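PDB 4QTO: betaine aldehyde dehydrogenase from Staphylococcus aureus subsp. aureus COL, which catalyses the NAD-dependent oxidation of betaine aldehyde to glycine betaine. Local coordinates for residues Q300-G305 and Q331-R336; L201-S206 and L211-V216. All coordinates share one frame; numbering follows the deposited sequence.

Contact 1 of 2, residues Q300-G305 and Q331-R336; sequences QALNGG and QALIDR
L302 reaches across to both L333 and R336, joining two helices, 294-306 and 323-337, in the part of the aldehyde dehydrogenase fold built on the seven-stranded mixed sheet; in this family it is the catalytic domain. The local axes cross at -56° and stay 10.6 Å apart, a wide spacing that the leucines and the long arginine bridge.

The two leucines lie alongside one another, pointing opposite ways. The side chain of L302 leaves the backbone toward the neighbouring helix, whereas that of L333 sets off to one side, and the CG of L333 lies anti to its own backbone N (chi1 178°). From there its CD1 branch swings back to meet L302 CD2 at 3.7 Å. The same L333 CD1 lies 4.2 Å from A301 CB, a looser contact made by the methyl of A301.

R336 runs roughly perpendicular to L302. Bends at chi2 and chi3 fold its chain round the leucine, so that L302 CD1 is 3.6 Å from R336 CB as well as touching the far end of the same side chain. Arginine suits this buried place because the faces of its flat, delocalised guanidinium carry no N-H and can lie against a methyl, while its N-H groups lie in the plane of the group. Two of its nitrogens are gripped by a second subunit, NE by S519 O and NH2 by F518 O of that chain, and the same F518 packs on L302. Over one guanidinium face, L302 CD1 sits above the centre, 3.6 Å from R336 CZ.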
loop_
_atom_site.group_PDB
_atom_site.type_symbol
_atom_site.label_atom_id
_atom_site.label_comp_id
_atom_site.label_asym_id
_atom_site.label_seq_id
_atom_site.Cartn_x
_atom_site.Cartn_y
_atom_site.Cartn_z
ATOM N N GLN A 300 -17.424 7.001 -31.581
ATOM C CA GLN A 300 -17.484 7.080 -30.134
ATOM C C GLN A 300 -18.445 8.147 -29.628
ATOM O O GLN A 300 -18.954 8.046 -28.501
ATOM C CB GLN A 300 -16.083 7.215 -29.524
ATOM C CG GLN A 300 -15.251 5.946 -29.713
ATOM C CD GLN A 300 -15.644 4.832 -28.762
ATOM O OE1 GLN A 300 -16.826 4.629 -28.424
ATOM N NE2 GLN A 300 -14.655 4.092 -28.309
ATOM N N ALA A 301 -18.771 9.163 -30.443
ATOM C CA ALA A 301 -19.738 10.157 -30.028
ATOM C C ALA A 301 -21.129 9.493 -30.068
ATOM O O ALA A 301 -21.976 9.737 -29.201
ATOM C CB ALA A 301 -19.710 11.378 -30.926
ATOM N N LEU A 302 -21.356 8.658 -31.073
ATOM C CA LEU A 302 -22.611 7.889 -31.147
ATOM C C LEU A 302 -22.705 6.949 -29.952
ATOM O O LEU A 302 -23.746 6.850 -29.290
ATOM C CB LEU A 302 -22.675 7.095 -32.441
ATOM C CG LEU A 302 -22.801 7.912 -33.732
ATOM C CD1 LEU A 302 -22.310 7.091 -34.919
ATOM C CD2 LEU A 302 -24.216 8.424 -33.945
ATOM N N ASN A 303 -21.612 6.236 -29.674
ATOM C CA ASN A 303 -21.615 5.294 -28.563
ATOM C C ASN A 303 -21.860 6.016 -27.248
ATOM O O ASN A 303 -22.659 5.575 -26.403
ATOM C CB ASN A 303 -20.316 4.498 -28.540
ATOM C CG ASN A 303 -20.099 3.699 -29.819
ATOM O OD1 ASN A 303 -21.053 3.340 -30.524
ATOM N ND2 ASN A 303 -18.847 3.440 -30.138
ATOM N N GLY A 304 -21.152 7.122 -27.057
ATOM C CA GLY A 304 -21.328 7.901 -25.867
ATOM C C GLY A 304 -22.731 8.426 -25.681
ATOM O O GLY A 304 -23.260 8.433 -24.556
ATOM N N GLY A 305 -23.373 8.848 -26.771
ATOM C CA GLY A 305 -24.676 9.434 -26.635
ATOM C C GLY A 305 -25.850 8.486 -26.515
ATOM O O GLY A 305 -26.821 8.796 -25.838
ATOM N N GLN A 331 -22.221 17.529 -39.186
ATOM C CA GLN A 331 -22.800 16.874 -40.335
ATOM C C GLN A 331 -22.642 15.355 -40.287
ATOM O O GLN A 331 -23.581 14.604 -40.587
ATOM C CB GLN A 331 -22.238 17.434 -41.631
ATOM C CG GLN A 331 -23.041 16.864 -42.781
ATOM C CD GLN A 331 -24.534 17.249 -42.617
ATOM O OE1 GLN A 331 -24.837 18.433 -42.612
ATOM N NE2 GLN A 331 -25.453 16.261 -42.395
ATOM N N ALA A 332 -21.450 14.892 -39.931
ATOM C CA ALA A 332 -21.187 13.459 -39.878
ATOM C C ALA A 332 -22.011 12.761 -38.787
ATOM O O ALA A 332 -22.568 11.685 -39.019
ATOM C CB ALA A 332 -19.709 13.207 -39.655
ATOM N N LEU A 333 -22.119 13.400 -37.637
ATOM C CA LEU A 333 -22.873 12.844 -36.517
ATOM C C LEU A 333 -24.363 12.761 -36.867
ATOM O O LEU A 333 -25.003 11.718 -36.703
ATOM C CB LEU A 333 -22.668 13.694 -35.270
ATOM C CG LEU A 333 -23.450 13.233 -34.043
ATOM C CD1 LEU A 333 -22.935 11.884 -33.593
ATOM C CD2 LEU A 333 -23.335 14.241 -32.921
ATOM N N ILE A 334 -24.904 13.859 -37.364
ATOM C CA ILE A 334 -26.327 13.924 -37.744
ATOM C C ILE A 334 -26.679 12.866 -38.785
ATOM O O ILE A 334 -27.690 12.163 -38.646
ATOM C CB ILE A 334 -26.704 15.324 -38.226
ATOM C CG1 ILE A 334 -26.688 16.299 -37.046
ATOM C CG2 ILE A 334 -28.089 15.322 -38.871
ATOM C CD1 ILE A 334 -26.640 17.756 -37.444
ATOM N N ASP A 335 -25.837 12.721 -39.809
ATOM C CA ASP A 335 -26.062 11.713 -40.842
ATOM C C ASP A 335 -26.116 10.302 -40.245
ATOM O O ASP A 335 -26.922 9.463 -40.679
ATOM C CB ASP A 335 -24.933 11.758 -41.891
ATOM C CG ASP A 335 -24.997 12.981 -42.786
ATOM O OD1 ASP A 335 -25.916 13.825 -42.631
ATOM O OD2 ASP A 335 -24.086 13.116 -43.647
ATOM N N ARG A 336 -25.270 10.021 -39.238
ATOM C CA ARG A 336 -25.292 8.711 -38.631
ATOM C C ARG A 336 -26.495 8.530 -37.712
ATOM O O ARG A 336 -27.061 7.432 -37.636
ATOM C CB ARG A 336 -23.998 8.478 -37.836
ATOM C CG ARG A 336 -22.761 8.336 -38.695
ATOM C CD ARG A 336 -22.681 7.004 -39.419
ATOM N NE ARG A 336 -22.491 5.863 -38.533
ATOM C CZ ARG A 336 -21.333 5.516 -37.987
ATOM N NH1 ARG A 336 -20.232 6.237 -38.217
ATOM N NH2 ARG A 336 -21.275 4.448 -37.217
#

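Contact 2 of 2, residues L201-S206 and L211-V216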
loop_
_atom_site.group_PDB
_atom_site.type_symbol
_atom_site.label_atom_id
_atom_site.label_comp_id
_atom_site.label_asym_id
_atom_site.label_seq_id
_atom_site.Cartn_x
_atom_site.Cartn_y
_atom_site.Cartn_z
ATOM N N LEU A 201 -26.331 -6.543 4.901
ATOM C CA LEU A 201 -26.906 -5.573 3.982
ATOM C C LEU A 201 -28.400 -5.690 3.804
ATOM O O LEU A 201 -28.984 -6.753 3.970
ATOM C CB LEU A 201 -26.222 -5.699 2.610
ATOM C CG LEU A 201 -26.395 -7.018 1.828
ATOM C CD1 LEU A 201 -27.635 -6.938 0.946
ATOM C CD2 LEU A 201 -25.180 -7.306 0.934
ATOM N N VAL A 202 -28.988 -4.549 3.477
ATOM C CA VAL A 202 -30.400 -4.455 3.091
ATOM C C VAL A 202 -30.425 -3.696 1.781
ATOM O O VAL A 202 -30.039 -2.510 1.725
ATOM C CB VAL A 202 -31.282 -3.743 4.132
ATOM C CG1 VAL A 202 -32.754 -3.759 3.674
ATOM C CG2 VAL A 202 -31.165 -4.371 5.508
ATOM N N MET A 203 -30.882 -4.353 0.716
ATOM C CA MET A 203 -30.925 -3.748 -0.608
ATOM C C MET A 203 -32.326 -3.522 -1.089
ATOM O O MET A 203 -33.215 -4.348 -0.822
ATOM C CB MET A 203 -30.219 -4.658 -1.624
ATOM C CG MET A 203 -30.326 -4.150 -3.052
ATOM S SD MET A 203 -29.183 -4.892 -4.250
ATOM C CE MET A 203 -27.682 -4.060 -3.767
ATOM N N LYS A 204 -32.542 -2.390 -1.766
ATOM C CA LYS A 204 -33.833 -2.083 -2.387
ATOM C C LYS A 204 -33.570 -1.638 -3.804
ATOM O O LYS A 204 -32.981 -0.578 -4.014
ATOM C CB LYS A 204 -34.609 -0.988 -1.655
ATOM C CG LYS A 204 -36.025 -0.783 -2.228
ATOM C CD LYS A 204 -36.596 0.576 -1.912
ATOM C CE LYS A 204 -36.217 1.605 -2.957
ATOM N NZ LYS A 204 -36.881 1.372 -4.286
ATOM N N PRO A 205 -33.988 -2.442 -4.798
ATOM C CA PRO A 205 -33.811 -2.027 -6.198
ATOM C C PRO A 205 -34.861 -1.005 -6.594
ATOM O O PRO A 205 -35.824 -0.762 -5.841
ATOM C CB PRO A 205 -33.996 -3.329 -6.972
ATOM C CG PRO A 205 -34.976 -4.099 -6.129
ATOM C CD PRO A 205 -34.644 -3.758 -4.704
ATOM N N SER A 206 -34.689 -0.394 -7.763
ATOM C CA SER A 206 -35.649 0.556 -8.258
ATOM C C SER A 206 -37.003 -0.134 -8.312
ATOM O O SER A 206 -37.106 -1.295 -8.743
ATOM C CB SER A 206 -35.286 1.032 -9.651
ATOM O OG SER A 206 -36.317 1.898 -10.124
ATOM N N LEU A 211 -36.509 -7.254 -11.282
ATOM C CA LEU A 211 -36.437 -8.675 -11.675
ATOM C C LEU A 211 -35.089 -9.371 -11.481
ATOM O O LEU A 211 -35.022 -10.421 -10.820
ATOM C CB LEU A 211 -36.938 -8.885 -13.091
ATOM C CG LEU A 211 -38.344 -8.360 -13.345
ATOM C CD1 LEU A 211 -38.736 -8.642 -14.793
ATOM C CD2 LEU A 211 -39.373 -8.940 -12.409
ATOM N N THR A 212 -34.023 -8.817 -12.042
ATOM C CA THR A 212 -32.733 -9.474 -11.883
ATOM C C THR A 212 -32.225 -9.407 -10.435
ATOM O O THR A 212 -31.418 -10.248 -10.023
ATOM C CB THR A 212 -31.679 -8.910 -12.843
ATOM O OG1 THR A 212 -31.623 -7.490 -12.655
ATOM C CG2 THR A 212 -31.973 -9.290 -14.275
ATOM N N THR A 213 -32.669 -8.416 -9.659
ATOM C CA THR A 213 -32.254 -8.303 -8.253
ATOM C C THR A 213 -32.903 -9.434 -7.416
ATOM O O THR A 213 -32.271 -10.061 -6.564
ATOM C CB THR A 213 -32.490 -6.893 -7.694
ATOM O OG1 THR A 213 -31.823 -5.923 -8.534
ATOM C CG2 THR A 213 -31.965 -6.776 -6.278
ATOM N N ILE A 214 -34.179 -9.684 -7.668
ATOM C CA ILE A 214 -34.843 -10.818 -7.040
ATOM C C ILE A 214 -34.062 -12.081 -7.422
ATOM O O ILE A 214 -33.758 -12.917 -6.563
ATOM C CB ILE A 214 -36.310 -10.925 -7.519
ATOM C CG1 ILE A 214 -37.150 -9.769 -6.964
ATOM C CG2 ILE A 214 -36.906 -12.259 -7.070
ATOM C CD1 ILE A 214 -38.517 -9.651 -7.619
ATOM N N ARG A 215 -33.714 -12.232 -8.710
ATOM C CA ARG A 215 -33.002 -13.462 -9.140
ATOM C C ARG A 215 -31.667 -13.609 -8.444
ATOM O O ARG A 215 -31.332 -14.723 -7.994
ATOM C CB ARG A 215 -32.845 -13.507 -10.664
ATOM C CG ARG A 215 -32.253 -14.795 -11.189
ATOM C CD ARG A 215 -33.180 -15.976 -10.958
ATOM N NE ARG A 215 -32.577 -17.212 -11.506
ATOM C CZ ARG A 215 -32.280 -18.297 -10.804
ATOM N NH1 ARG A 215 -32.625 -18.424 -9.520
ATOM N NH2 ARG A 215 -31.689 -19.318 -11.414
ATOM N N VAL A 216 -30.897 -12.522 -8.324
ATOM C CA VAL A 216 -29.582 -12.643 -7.679
ATOM C C VAL A 216 -29.747 -13.009 -6.190
ATOM O O VAL A 216 -28.903 -13.733 -5.646
ATOM C CB VAL A 216 -28.653 -11.433 -7.912
ATOM C CG1 VAL A 216 -29.013 -10.267 -7.009
ATOM C CG2 VAL A 216 -27.241 -11.866 -7.675
#
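An extended strand, 201-204, runs out through P205 and S206 into a short loop, and the chain returns as a helix from L211, bringing the CA atoms of P205 and T213 to 6.8 Å. T213 carries the helix side of the contact, its side chain leaving the backbone toward the strand end. With CG2 anti to the backbone N and OG1 beside it (chi1 -55°), both branches of T213 are used: OG1 lies 3.7 Å from P205 CB, and CG2 is 4.0 Å from P205 CG. These are van der Waals contacts; proline, with no backbone N-H to give to a neighbouring strand, fits where the strand has ended. They lie inside a beta-alpha-beta unit, strand 200-204, helix 211-223 and strand 230-232, of the Rossmann-like domain that binds NAD in this family; L232 of the next strand also touches both P205 and T213. M203 reaches the helix from farther back, extended through chi1 and chi2 and then bent at chi3 (-75°). This flexible thioether sets SD 3.9 Å from T213 CG2, and the M203 side chain also packs on A187 and I191 of helix 183-197. K204 points away from the helix, and its NZ donates to P205 O at 2.8 Å and also to G235 O.

Overall arrangement
Both contacts are buried, and neither has a hydrogen bond between its own segments, yet they lie on opposite sides of the chain's centre, with their own centres 35 Å apart and no shared elements. Contact 2 is the more central, about 13 Å from the middle of the chain, and joins a strand end of the NAD-binding sheet to the helix that follows it. Contact 1, its centre about 25 Å out, pairs two helices associated with the other sheet. Place shows in the chemistry: thioether, proline and threonine meet where no other chain touches contact 2, whereas contact 1 lies against a second subunit and includes an arginine whose charged end binds that neighbour's backbone.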